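Local coordinates for protein dihydrolipoyl dehydrogenase (PDB 6UZI) that probably reoxidises protein-bound dihydrolipoyl groups with NAD(+), using one FAD per subunit and a redox-active disulfide, at residues 95-100 / 175-180; 123-128 / 314-319; 219-224 / 363-368; 256-261 / 273-278. All blocks are in the same frame, centred on the assembly; numbering follows the deposited sequence.

Contact 1: residues 95-100 / 175-180; sequences RKNDVV and ALNLKE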
loop_
_atom_site.group_PDB
_atom_site.type_symbol
_atom_site.label_atom_id
_atom_site.label_comp_id
_atom_site.label_asym_id
_atom_site.label_seq_id
_atom_site.Cartn_x
_atom_site.Cartn_y
_atom_site.Cartn_z
ATOM N N ARG A 95 -7.221 5.185 -23.448
ATOM C CA ARG A 95 -7.142 5.768 -22.113
ATOM C C ARG A 95 -5.705 5.795 -21.626
ATOM O O ARG A 95 -5.252 6.795 -21.061
ATOM C CB ARG A 95 -8.018 5.003 -21.125
ATOM C CG ARG A 95 -7.984 5.619 -19.732
ATOM C CD ARG A 95 -8.579 4.739 -18.650
ATOM N NE ARG A 95 -7.641 3.738 -18.140
ATOM C CZ ARG A 95 -6.727 3.982 -17.205
ATOM N NH1 ARG A 95 -6.608 5.200 -16.711
ATOM N NH2 ARG A 95 -5.919 3.021 -16.779
ATOM N N LYS A 96 -4.963 4.712 -21.867
ATOM C CA LYS A 96 -3.545 4.702 -21.542
ATOM C C LYS A 96 -2.814 5.835 -22.255
ATOM O O LYS A 96 -1.973 6.510 -21.655
ATOM C CB LYS A 96 -2.924 3.363 -21.931
ATOM C CG LYS A 96 -1.407 3.393 -21.892
ATOM C CD LYS A 96 -0.786 2.531 -22.966
ATOM C CE LYS A 96 -0.990 3.147 -24.330
ATOM N NZ LYS A 96 0.095 2.767 -25.274
ATOM N N ASN A 97 -3.118 6.055 -23.537
ATOM C CA ASN A 97 -2.478 7.151 -24.264
ATOM C C ASN A 97 -2.760 8.497 -23.606
ATOM O O ASN A 97 -1.863 9.342 -23.506
ATOM C CB ASN A 97 -2.943 7.169 -25.721
ATOM C CG ASN A 97 -2.366 6.030 -26.529
ATOM O OD1 ASN A 97 -1.283 5.529 -26.234
ATOM N ND2 ASN A 97 -3.096 5.604 -27.548
ATOM N N ASP A 98 -3.989 8.701 -23.120
ATOM C CA ASP A 98 -4.313 9.953 -22.440
ATOM C C ASP A 98 -3.532 10.082 -21.140
ATOM O O ASP A 98 -3.097 11.183 -20.783
ATOM C CB ASP A 98 -5.817 10.048 -22.182
ATOM N N VAL A 99 -3.325 8.964 -20.432
ATOM C CA VAL A 99 -2.499 8.980 -19.227
ATOM C C VAL A 99 -1.077 9.421 -19.562
ATOM O O VAL A 99 -0.487 10.246 -18.856
ATOM C CB VAL A 99 -2.512 7.592 -18.548
ATOM C CG1 VAL A 99 -1.573 7.562 -17.354
ATOM C CG2 VAL A 99 -3.920 7.215 -18.108
ATOM N N VAL A 100 -0.519 8.904 -20.659
ATOM C CA VAL A 100 0.815 9.323 -21.083
ATOM C C VAL A 100 0.814 10.805 -21.450
ATOM O O VAL A 100 1.705 11.560 -21.042
ATOM C CB VAL A 100 1.317 8.442 -22.246
ATOM C CG1 VAL A 100 2.658 8.938 -22.767
ATOM C CG2 VAL A 100 1.465 7.008 -21.785
ATOM N N ALA A 175 3.728 -3.849 -28.081
ATOM C CA ALA A 175 2.816 -4.639 -27.261
ATOM C C ALA A 175 1.873 -3.751 -26.462
ATOM O O ALA A 175 0.754 -4.163 -26.142
ATOM C CB ALA A 175 3.611 -5.552 -26.327
ATOM N N LEU A 176 2.311 -2.547 -26.114
ATOM C CA LEU A 176 1.464 -1.574 -25.443
ATOM C C LEU A 176 0.453 -0.930 -26.381
ATOM O O LEU A 176 -0.349 -0.112 -25.922
ATOM C CB LEU A 176 2.340 -0.501 -24.795
ATOM C CG LEU A 176 3.227 -0.937 -23.621
ATOM C CD1 LEU A 176 4.306 0.092 -23.386
ATOM C CD2 LEU A 176 2.393 -1.104 -22.358
ATOM N N ASN A 177 0.453 -1.278 -27.673
ATOM C CA ASN A 177 -0.409 -0.626 -28.656
ATOM C C ASN A 177 -1.148 -1.633 -29.533
ATOM O O ASN A 177 -1.506 -1.320 -30.670
ATOM C CB ASN A 177 0.402 0.339 -29.523
ATOM C CG ASN A 177 0.834 1.590 -28.770
ATOM O OD1 ASN A 177 0.024 2.251 -28.122
ATOM N ND2 ASN A 177 2.124 1.899 -28.827
ATOM N N LEU A 178 -1.425 -2.828 -29.010
ATOM C CA LEU A 178 -2.089 -3.859 -29.803
ATOM C C LEU A 178 -3.488 -3.418 -30.215
ATOM O O LEU A 178 -4.181 -2.702 -29.490
ATOM C CB LEU A 178 -2.189 -5.170 -29.020
ATOM C CG LEU A 178 -0.889 -5.906 -28.699
ATOM C CD1 LEU A 178 -1.203 -7.290 -28.202
ATOM C CD2 LEU A 178 0.053 -5.946 -29.888
ATOM N N LYS A 179 -3.897 -3.844 -31.404
ATOM C CA LYS A 179 -5.221 -3.524 -31.912
ATOM C C LYS A 179 -6.242 -4.616 -31.599
ATOM O O LYS A 179 -7.408 -4.492 -31.991
ATOM C CB LYS A 179 -5.147 -3.256 -33.422
ATOM N N GLU A 180 -5.834 -5.664 -30.881
ATOM C CA GLU A 180 -6.688 -6.793 -30.535
ATOM C C GLU A 180 -6.057 -7.561 -29.383
ATOM O O GLU A 180 -4.848 -7.474 -29.142
ATOM C CB GLU A 180 -6.921 -7.723 -31.732
ATOM C CG GLU A 180 -5.658 -8.375 -32.275
ATOM C CD GLU A 180 -5.938 -9.362 -33.399
ATOM O OE1 GLU A 180 -7.125 -9.589 -33.715
ATOM O OE2 GLU A 180 -4.967 -9.891 -33.985
#
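K96 meets L176 and N177 where helix 89-113 of the FAD domain runs past a type I beta turn, A175 to L178, of the NAD domain. The turn leads out of the short helix 172-175 toward strand 184-188, and helix 172-175 itself follows strand 169-170, an edge strand of the parallel Rossmann-type sheet of that domain, so the lysine bridges the two nucleotide-binding domains. The principle illustrated is that one ammonium group can fasten a turn to a helix by taking a backbone and a side-chain oxygen together. K96 starts extended, its CG anti to the backbone N (chi1 168°), but the chain bends at the second and third torsions and so swings the amine across to the turn, meeting the N177 side chain at about a right angle. NZ gives hydrogen bonds to N177 OD1 at 2.9 Å and to L176 O at 3.0 Å. Both oxygens are approached from well above their carbonyl planes, so neither bond lies along a lone pair. K96 CE is carried past L176 O, at 3.7 Å, as NZ bonds to it. P57 of helix 55-73 touches the side chains of both K96 and L176, and the L176 side chain comes within about 5 Å of the FAD. On the same helix as K96, R95 reaches A397 O of the second subunit. At the solvent side the amides of N97 and N177 are turned 40° against each other, with N97 OD1 4.0 Å from N177 OD1.

Contact 2: residues 123-128 / 314-319; sequences GSFESA and PNIYAI. With FAD (flavin-adenine dinucleotide), chain E.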
loop_
_atom_site.group_PDB
_atom_site.type_symbol
_atom_site.label_atom_id
_atom_site.label_comp_id
_atom_site.label_asym_id
_atom_site.label_seq_id
_atom_site.Cartn_x
_atom_site.Cartn_y
_atom_site.Cartn_z
ATOM N N GLY A 123 21.229 15.252 -29.248
ATOM C CA GLY A 123 22.430 15.862 -28.720
ATOM C C GLY A 123 23.654 15.003 -28.955
ATOM O O GLY A 123 23.679 13.833 -28.556
ATOM N N SER A 124 24.663 15.554 -29.621
ATOM C CA SER A 124 25.924 14.858 -29.834
ATOM C C SER A 124 27.058 15.771 -29.393
ATOM O O SER A 124 26.991 16.992 -29.571
ATOM C CB SER A 124 26.119 14.426 -31.306
ATOM O OG SER A 124 25.952 15.515 -32.208
ATOM N N PHE A 125 28.096 15.170 -28.816
ATOM C CA PHE A 125 29.249 15.927 -28.351
ATOM C C PHE A 125 30.098 16.385 -29.532
ATOM O O PHE A 125 30.404 15.598 -30.436
ATOM C CB PHE A 125 30.108 15.072 -27.414
ATOM C CG PHE A 125 29.558 14.931 -26.031
ATOM C CD1 PHE A 125 29.024 13.724 -25.612
ATOM C CD2 PHE A 125 29.587 15.992 -25.142
ATOM C CE1 PHE A 125 28.517 13.577 -24.336
ATOM C CE2 PHE A 125 29.080 15.857 -23.861
ATOM C CZ PHE A 125 28.544 14.647 -23.457
ATOM N N GLU A 126 30.465 17.664 -29.532
ATOM C CA GLU A 126 31.528 18.174 -30.391
ATOM C C GLU A 126 32.861 18.248 -29.665
ATOM O O GLU A 126 33.915 18.126 -30.298
ATOM C CB GLU A 126 31.165 19.556 -30.946
ATOM C CG GLU A 126 29.989 19.555 -31.908
ATOM C CD GLU A 126 30.351 18.983 -33.268
ATOM O OE1 GLU A 126 31.535 19.066 -33.653
ATOM O OE2 GLU A 126 29.456 18.439 -33.950
ATOM N N SER A 127 32.828 18.478 -28.358
ATOM C CA SER A 127 33.999 18.432 -27.495
ATOM C C SER A 127 33.519 18.111 -26.083
ATOM O O SER A 127 32.370 17.705 -25.876
ATOM C CB SER A 127 34.769 19.753 -27.563
ATOM O OG SER A 127 34.129 20.741 -26.777
ATOM N N ALA A 128 34.396 18.302 -25.101
ATOM C CA ALA A 128 33.975 18.079 -23.724
ATOM C C ALA A 128 33.074 19.186 -23.223
ATOM O O ALA A 128 32.548 19.097 -22.107
ATOM C CB ALA A 128 35.190 17.961 -22.803
ATOM N N PRO A 314 36.387 14.852 -16.621
ATOM C CA PRO A 314 35.914 15.203 -15.265
ATOM C C PRO A 314 34.626 16.011 -15.214
ATOM O O PRO A 314 33.898 15.919 -14.217
ATOM C CB PRO A 314 37.086 16.010 -14.688
ATOM C CG PRO A 314 38.272 15.549 -15.464
ATOM C CD PRO A 314 37.761 15.322 -16.861
ATOM N N ASN A 315 34.323 16.805 -16.234
ATOM C CA ASN A 315 33.138 17.654 -16.215
ATOM C C ASN A 315 31.908 16.959 -16.772
ATOM O O ASN A 315 30.843 17.581 -16.849
ATOM C CB ASN A 315 33.384 18.942 -17.005
ATOM C CG ASN A 315 33.646 18.675 -18.489
ATOM O OD1 ASN A 315 34.579 17.953 -18.852
ATOM N ND2 ASN A 315 32.795 19.230 -19.346
ATOM N N ILE A 316 32.036 15.703 -17.194
ATOM C CA ILE A 316 30.934 14.938 -17.769
ATOM C C ILE A 316 30.569 13.814 -16.806
ATOM O O ILE A 316 31.435 13.041 -16.377
ATOM C CB ILE A 316 31.299 14.394 -19.162
ATOM C CG1 ILE A 316 31.595 15.560 -20.108
ATOM C CG2 ILE A 316 30.196 13.506 -19.704
ATOM C CD1 ILE A 316 32.174 15.157 -21.437
ATOM N N TYR A 317 29.291 13.745 -16.449
ATOM C CA TYR A 317 28.742 12.716 -15.579
ATOM C C TYR A 317 27.720 11.886 -16.343
ATOM O O TYR A 317 27.257 12.255 -17.423
ATOM C CB TYR A 317 28.084 13.339 -14.344
ATOM C CG TYR A 317 29.029 14.076 -13.426
ATOM C CD1 TYR A 317 29.554 15.317 -13.778
ATOM C CD2 TYR A 317 29.373 13.548 -12.186
ATOM C CE1 TYR A 317 30.411 15.997 -12.931
ATOM C CE2 TYR A 317 30.223 14.217 -11.338
ATOM C CZ TYR A 317 30.738 15.441 -11.708
ATOM O OH TYR A 317 31.588 16.106 -10.849
ATOM N N ALA A 318 27.331 10.767 -15.746
ATOM C CA ALA A 318 26.372 9.884 -16.389
ATOM C C ALA A 318 25.561 9.172 -15.320
ATOM O O ALA A 318 26.104 8.770 -14.285
ATOM C CB ALA A 318 27.079 8.883 -17.299
ATOM N N ILE A 319 24.261 9.013 -15.585
ATOM C CA ILE A 319 23.306 8.476 -14.623
ATOM C C ILE A 319 22.364 7.514 -15.330
ATOM O O ILE A 319 22.265 7.491 -16.559
ATOM C CB ILE A 319 22.455 9.581 -13.951
ATOM C CG1 ILE A 319 21.673 10.339 -15.027
ATOM C CG2 ILE A 319 23.313 10.518 -13.109
ATOM C CD1 ILE A 319 20.756 11.399 -14.497
HETATM P PA FAD E . 15.371 6.709 -20.374
HETATM O O1A FAD E . 14.063 6.725 -19.676
HETATM O O2A FAD E . 15.599 5.312 -20.961
HETATM O O5B FAD E . 15.297 7.710 -21.616
HETATM C C5B FAD E . 16.433 8.557 -21.856
HETATM C C4B FAD E . 16.061 9.536 -22.938
HETATM O O4B FAD E . 17.244 9.966 -23.634
HETATM C C3B FAD E . 15.091 9.022 -24.013
HETATM O O3B FAD E . 13.887 9.775 -23.944
HETATM C C2B FAD E . 15.819 9.297 -25.341
HETATM O O2B FAD E . 14.941 9.776 -26.356
HETATM C C1B FAD E . 16.852 10.344 -24.931
HETATM N N9A FAD E . 18.051 10.382 -25.753
HETATM C C8A FAD E . 18.910 9.343 -26.012
HETATM N N7A FAD E . 19.948 9.676 -26.736
HETATM C C5A FAD E . 19.763 11.032 -26.979
HETATM C C6A FAD E . 20.519 11.981 -27.687
HETATM N N6A FAD E . 21.690 11.713 -28.272
HETATM N N1A FAD E . 20.043 13.244 -27.748
HETATM C C2A FAD E . 18.889 13.526 -27.134
HETATM N N3A FAD E . 18.093 12.717 -26.429
HETATM C C4A FAD E . 18.590 11.472 -26.386
HETATM N N1 FAD E . 11.366 0.888 -14.324
HETATM C C2 FAD E . 10.863 0.985 -13.069
HETATM O O2 FAD E . 11.525 1.467 -12.151
HETATM N N3 FAD E . 9.575 0.551 -12.809
HETATM C C4 FAD E . 8.700 0.006 -13.731
HETATM O O4 FAD E . 7.569 -0.337 -13.390
HETATM C C4X FAD E . 9.240 -0.089 -15.060
HETATM N N5 FAD E . 8.475 -0.560 -16.002
HETATM C C5X FAD E . 8.987 -0.591 -17.292
HETATM C C6 FAD E . 8.164 -1.036 -18.324
HETATM C C7 FAD E . 8.600 -1.027 -19.644
HETATM C C7M FAD E . 7.673 -1.498 -20.733
HETATM C C8 FAD E . 9.895 -0.565 -19.942
HETATM C C8M FAD E . 10.379 -0.480 -21.367
HETATM C C9 FAD E . 10.728 -0.141 -18.911
HETATM C C9A FAD E . 10.285 -0.145 -17.593
HETATM N N10 FAD E . 11.083 0.335 -16.539
HETATM C C10 FAD E . 10.588 0.381 -15.264
HETATM C "C1'" FAD E . 12.442 0.828 -16.792
HETATM C "C2'" FAD E . 12.496 2.347 -16.892
HETATM O "O2'" FAD E . 11.864 2.803 -18.090
HETATM C "C3'" FAD E . 13.936 2.860 -16.822
HETATM O "O3'" FAD E . 14.636 2.184 -15.787
HETATM C "C4'" FAD E . 14.014 4.367 -16.582
HETATM O "O4'" FAD E . 13.208 5.017 -17.566
HETATM C "C5'" FAD E . 15.431 4.901 -16.592
HETATM O "O5'" FAD E . 15.402 6.038 -17.474
HETATM P P FAD E . 16.656 7.037 -17.754
HETATM O O1P FAD E . 16.483 8.427 -17.262
HETATM O O2P FAD E . 17.999 6.462 -17.354
HETATM O O3P FAD E . 16.568 6.987 -19.350
#
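The meeting of F125 and A128 with N315 and I316 is a mixed apolar and polar contact between two sheets of the FAD domain: strand 122-125 borders the smaller mixed sheet, and strand 316-318 borders the five-stranded parallel sheet of the Rossmann-like fold. F125 and I316 reach for each other from opposite directions, and the I316 CD1 methyl settles against the ring obliquely, 4.0 Å from F125 CE2. The same methyl lies 4.3 Å from A128 CB, which makes it common to both apolar pairs. Helix 290-293 adds to this layer, A293 touching both F125 and I316.

Beyond the apolar part, N315 holds its CG between backbone N and carbonyl carbon (chi1 63°), which turns the amide toward the loop at A128. N315 ND2 donates to A128 O at 2.8 Å, with the acceptor almost in the amide plane and the N-H...O angle 160°. K146 O also accepts from ND2, so the amide nitrogen joins two backbone carbonyls. At the other end of strand 122-125, G123 reads the adenine through its backbone alone: its N donates to FAD N1A at 2.8 Å, and FAD N6A donates to G123 O at 2.9 Å.

Contact 3: residues 219-224 / 363-368; sequences PGMDGT and PEVAGV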
loop_
_atom_site.group_PDB
_atom_site.type_symbol
_atom_site.label_atom_id
_atom_site.label_comp_id
_atom_site.label_asym_id
_atom_site.label_seq_id
_atom_site.Cartn_x
_atom_site.Cartn_y
_atom_site.Cartn_z
ATOM N N PRO A 219 15.133 -14.048 -11.978
ATOM C CA PRO A 219 16.235 -14.688 -11.237
ATOM C C PRO A 219 17.098 -13.735 -10.417
ATOM O O PRO A 219 17.870 -14.212 -9.575
ATOM C CB PRO A 219 17.051 -15.357 -12.351
ATOM C CG PRO A 219 16.796 -14.496 -13.544
ATOM C CD PRO A 219 15.362 -14.071 -13.434
ATOM N N GLY A 220 17.005 -12.423 -10.630
ATOM C CA GLY A 220 17.812 -11.510 -9.850
ATOM C C GLY A 220 17.265 -11.181 -8.487
ATOM O O GLY A 220 17.919 -10.488 -7.704
ATOM N N MET A 221 16.082 -11.688 -8.170
ATOM C CA MET A 221 15.433 -11.416 -6.905
ATOM C C MET A 221 15.589 -12.633 -5.996
ATOM O O MET A 221 16.224 -13.630 -6.350
ATOM C CB MET A 221 13.966 -11.056 -7.134
ATOM C CG MET A 221 13.788 -9.858 -8.046
ATOM S SD MET A 221 12.129 -9.161 -8.047
ATOM C CE MET A 221 12.124 -8.376 -6.433
ATOM N N ASP A 222 15.035 -12.531 -4.794
ATOM C CA ASP A 222 15.140 -13.622 -3.844
ATOM C C ASP A 222 14.460 -14.868 -4.400
ATOM O O ASP A 222 13.395 -14.785 -5.022
ATOM C CB ASP A 222 14.501 -13.216 -2.520
ATOM C CG ASP A 222 14.693 -14.250 -1.455
ATOM O OD1 ASP A 222 15.681 -14.134 -0.700
ATOM O OD2 ASP A 222 13.867 -15.186 -1.393
ATOM N N GLY A 223 15.088 -16.030 -4.170
ATOM C CA GLY A 223 14.582 -17.277 -4.731
ATOM C C GLY A 223 13.166 -17.615 -4.302
ATOM O O GLY A 223 12.403 -18.206 -5.072
ATOM N N THR A 224 12.798 -17.266 -3.067
ATOM C CA THR A 224 11.428 -17.487 -2.622
ATOM C C THR A 224 10.451 -16.720 -3.491
ATOM O O THR A 224 9.385 -17.235 -3.850
ATOM C CB THR A 224 11.275 -17.072 -1.162
ATOM O OG1 THR A 224 12.057 -17.948 -0.341
ATOM C CG2 THR A 224 9.809 -17.127 -0.739
ATOM N N PRO A 363 -0.489 -10.845 -7.483
ATOM C CA PRO A 363 0.062 -9.934 -6.467
ATOM C C PRO A 363 1.328 -9.211 -6.898
ATOM O O PRO A 363 2.056 -9.692 -7.763
ATOM C CB PRO A 363 0.367 -10.869 -5.297
ATOM C CG PRO A 363 0.642 -12.173 -5.943
ATOM C CD PRO A 363 -0.339 -12.251 -7.077
ATOM N N GLU A 364 1.568 -8.044 -6.316
ATOM C CA GLU A 364 2.803 -7.324 -6.582
ATOM C C GLU A 364 3.981 -8.015 -5.899
ATOM O O GLU A 364 3.829 -8.711 -4.891
ATOM C CB GLU A 364 2.677 -5.880 -6.110
ATOM C CG GLU A 364 1.824 -5.006 -7.024
ATOM C CD GLU A 364 1.308 -3.744 -6.334
ATOM O OE1 GLU A 364 1.599 -3.542 -5.128
ATOM O OE2 GLU A 364 0.613 -2.951 -7.006
ATOM N N VAL A 365 5.168 -7.806 -6.463
ATOM C CA VAL A 365 6.415 -8.376 -5.969
ATOM C C VAL A 365 7.383 -7.230 -5.708
ATOM O O VAL A 365 7.524 -6.327 -6.541
ATOM C CB VAL A 365 7.020 -9.371 -6.978
ATOM C CG1 VAL A 365 8.260 -10.049 -6.398
ATOM C CG2 VAL A 365 5.992 -10.391 -7.406
ATOM N N ALA A 366 8.049 -7.268 -4.561
ATOM C CA ALA A 366 8.991 -6.216 -4.224
ATOM C C ALA A 366 10.074 -6.792 -3.334
ATOM O O ALA A 366 9.798 -7.647 -2.489
ATOM C CB ALA A 366 8.294 -5.047 -3.530
ATOM N N GLY A 367 11.300 -6.336 -3.537
ATOM C CA GLY A 367 12.405 -6.757 -2.699
ATOM C C GLY A 367 13.365 -5.612 -2.467
ATOM O O GLY A 367 13.520 -4.720 -3.306
ATOM N N VAL A 368 14.010 -5.643 -1.299
ATOM C CA VAL A 368 15.065 -4.694 -0.973
ATOM C C VAL A 368 16.082 -5.418 -0.107
ATOM O O VAL A 368 15.744 -6.344 0.637
ATOM C CB VAL A 368 14.525 -3.418 -0.278
ATOM C CG1 VAL A 368 14.007 -3.719 1.109
ATOM C CG2 VAL A 368 15.591 -2.331 -0.242
#
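M221 is the residue of this loop that crosses to strand 364-369, and it does so with a single methyl group. Its CG stands anti to the carbonyl carbon (chi1 -58°), the chain then runs out extended, and a bend at the last torsion (chi3 73°) lays CE against the peptide joining A366 to G367. CE is 3.6 Å from G367 N and 4.0 Å from A366 C, and G367 has no side chain on this face of the strand. From the flank V365 meets the same methyl, its CG1 lying 4.2 Å from M221 CE. The strand belongs to the antiparallel sheet of the dimerisation domain, whereas the loop belongs to the nucleotide-binding part of the chain, so the methyl packs across a domain boundary.

D222, the next residue, is the N-cap of helix 223-236. Its OD2 accepts from T224 N at 2.9 Å, met on the anti side and 34° out of the carboxylate plane. That oxygen also forms a salt bridge with K406, while OD1 accepts from E372 N, so the capping carboxylate is itself tied into the dimerisation domain. G223 N then donates to E373 OE1, T224 OG1 is hydrogen-bonded to K406 NZ, and farther along the helix L225 and L229 rest on V365.

Contact 4: residues 256-261 / 273-278; sequences VKVTAK and DYCLVS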
loop_
_atom_site.group_PDB
_atom_site.type_symbol
_atom_site.label_atom_id
_atom_site.label_comp_id
_atom_site.label_asym_id
_atom_site.label_seq_id
_atom_site.Cartn_x
_atom_site.Cartn_y
_atom_site.Cartn_z
ATOM N N VAL A 256 3.129 -16.999 -35.531
ATOM C CA VAL A 256 4.541 -16.966 -35.186
ATOM C C VAL A 256 4.922 -18.336 -34.645
ATOM O O VAL A 256 4.210 -18.894 -33.803
ATOM C CB VAL A 256 4.849 -15.865 -34.163
ATOM C CG1 VAL A 256 6.325 -15.844 -33.872
ATOM C CG2 VAL A 256 4.370 -14.510 -34.683
ATOM N N LYS A 257 6.027 -18.882 -35.142
ATOM C CA LYS A 257 6.520 -20.191 -34.732
ATOM C C LYS A 257 7.869 -20.019 -34.047
ATOM O O LYS A 257 8.823 -19.525 -34.657
ATOM C CB LYS A 257 6.622 -21.129 -35.938
ATOM C CG LYS A 257 6.971 -22.561 -35.586
ATOM C CD LYS A 257 6.697 -23.494 -36.744
ATOM C CE LYS A 257 7.942 -24.264 -37.144
ATOM N NZ LYS A 257 7.575 -25.373 -38.063
ATOM N N VAL A 258 7.957 -20.443 -32.791
ATOM C CA VAL A 258 9.178 -20.331 -32.000
ATOM C C VAL A 258 9.767 -21.727 -31.866
ATOM O O VAL A 258 9.122 -22.623 -31.310
ATOM C CB VAL A 258 8.897 -19.711 -30.620
ATOM C CG1 VAL A 258 10.141 -19.705 -29.750
ATOM C CG2 VAL A 258 8.332 -18.312 -30.766
ATOM N N THR A 259 10.979 -21.923 -32.385
ATOM C CA THR A 259 11.661 -23.211 -32.310
ATOM C C THR A 259 12.808 -23.120 -31.312
ATOM O O THR A 259 13.507 -22.105 -31.257
ATOM C CB THR A 259 12.187 -23.674 -33.682
ATOM O OG1 THR A 259 13.058 -22.685 -34.251
ATOM C CG2 THR A 259 11.042 -23.952 -34.633
ATOM N N ALA A 260 12.987 -24.176 -30.516
ATOM C CA ALA A 260 13.961 -24.159 -29.430
ATOM C C ALA A 260 14.323 -25.588 -29.033
ATOM O O ALA A 260 13.762 -26.561 -29.538
ATOM C CB ALA A 260 13.410 -23.387 -28.223
ATOM N N LYS A 261 15.257 -25.702 -28.087
ATOM C CA LYS A 261 15.626 -26.980 -27.493
ATOM C C LYS A 261 15.558 -26.837 -25.980
ATOM O O LYS A 261 15.914 -25.790 -25.432
ATOM C CB LYS A 261 17.017 -27.445 -27.936
ATOM C CG LYS A 261 17.051 -27.958 -29.361
ATOM C CD LYS A 261 18.391 -28.578 -29.714
ATOM C CE LYS A 261 18.419 -29.103 -31.151
ATOM N NZ LYS A 261 17.549 -30.301 -31.349
ATOM N N ASP A 273 -0.234 -16.230 -32.243
ATOM C CA ASP A 273 -0.529 -15.163 -33.185
ATOM C C ASP A 273 0.181 -13.859 -32.835
ATOM O O ASP A 273 0.113 -12.905 -33.622
ATOM C CB ASP A 273 -2.042 -14.943 -33.281
ATOM C CG ASP A 273 -2.661 -14.581 -31.952
ATOM O OD1 ASP A 273 -3.711 -13.903 -31.953
ATOM O OD2 ASP A 273 -2.091 -14.968 -30.911
ATOM N N TYR A 274 0.834 -13.790 -31.672
ATOM C CA TYR A 274 1.659 -12.650 -31.293
ATOM C C TYR A 274 2.849 -13.148 -30.486
ATOM O O TYR A 274 2.702 -14.031 -29.636
ATOM C CB TYR A 274 0.874 -11.620 -30.469
ATOM C CG TYR A 274 -0.062 -10.785 -31.290
ATOM C CD1 TYR A 274 0.387 -9.640 -31.939
ATOM C CD2 TYR A 274 -1.391 -11.145 -31.437
ATOM C CE1 TYR A 274 -0.471 -8.868 -32.718
ATOM C CE2 TYR A 274 -2.256 -10.381 -32.210
ATOM C CZ TYR A 274 -1.790 -9.246 -32.847
ATOM O OH TYR A 274 -2.644 -8.490 -33.615
ATOM N N CYS A 275 4.022 -12.572 -30.743
ATOM C CA CYS A 275 5.241 -12.925 -30.020
ATOM C C CYS A 275 5.930 -11.668 -29.506
ATOM O O CYS A 275 6.325 -10.803 -30.296
ATOM C CB CYS A 275 6.197 -13.727 -30.899
ATOM S SG CYS A 275 7.729 -14.084 -30.020
ATOM N N LEU A 276 6.094 -11.586 -28.186
ATOM C CA LEU A 276 6.730 -10.460 -27.505
ATOM C C LEU A 276 8.119 -10.870 -27.026
ATOM O O LEU A 276 8.262 -11.839 -26.271
ATOM C CB LEU A 276 5.867 -9.985 -26.335
ATOM C CG LEU A 276 6.459 -9.089 -25.242
ATOM C CD1 LEU A 276 6.876 -7.727 -25.763
ATOM C CD2 LEU A 276 5.438 -8.938 -24.122
ATOM N N VAL A 277 9.129 -10.119 -27.445
ATOM C CA VAL A 277 10.523 -10.374 -27.093
ATOM C C VAL A 277 10.908 -9.487 -25.909
ATOM O O VAL A 277 11.011 -8.261 -26.037
ATOM C CB VAL A 277 11.447 -10.128 -28.289
ATOM C CG1 VAL A 277 12.867 -10.485 -27.922
ATOM C CG2 VAL A 277 10.961 -10.912 -29.489
ATOM N N SER A 278 11.121 -10.102 -24.747
ATOM C CA SER A 278 11.482 -9.399 -23.521
ATOM C C SER A 278 12.743 -10.047 -22.955
ATOM O O SER A 278 12.694 -10.792 -21.977
ATOM C CB SER A 278 10.339 -9.434 -22.510
ATOM O OG SER A 278 9.166 -8.875 -23.066
#
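Chi1 of V256 (-178°) sets CG1 anti to its own backbone nitrogen and so onto C275 CB, while chi1 of C275 (177°) places SG beside V258 CG2; the CB atoms of all three residues already face across. Here a three-stranded antiparallel meander, with strand 255-261 in its middle, packs against the parallel Rossmann-type sheet that includes strand 274-277, a worked case of two sheets meeting through alternate residues. V256 CG1 touches C275 CB at 3.7 Å, and V256 CB stands 4.1 Å from that same C275 CB. Two residues on, V258 faces the same way and offers CG2 to the thiol, 4.3 Å from C275 SG. I188 of the neighbouring strand 184-188 touches both V258 and C275, and V249 of the meander touches both valines.

The two residues before C275 serve other neighbours: Y274, whose CB points away from 256-261, makes a cation-pi contact with R168, and the D273 carboxylate accepts from the backbone nitrogens of K183 and H184. No hydrogen bond links segments 256-261 and 273-278 directly. The chemistry is thus that of methyl, methylene and sulfur surfaces, which implies that these two segments cohere through dispersion and burial rather than through directional bonds.

Overall arrangement
From the N terminus, residues 95-100 open contact 1 and 123-128 open contact 2 before 175-180 close contact 1, so these two cross. Residues 219-224 then open contact 3. Contact 4, from 256-261 to 273-278, closes the shortest loop and lies wholly within the spans of contacts 2 and 3. Contact 2 ends at 314-319, before 363-368 end contact 3, so this pair crosses too. Contact 2 joins two sheets of the FAD domain, contact 4 two of the NAD domain, contact 1 ties an FAD-domain helix to a turn of the NAD domain, and contact 3 reaches the dimerisation domain. Contacts 1 and 4 touch directly, E180 OE2 lying 2.7 Å from Y274 OH.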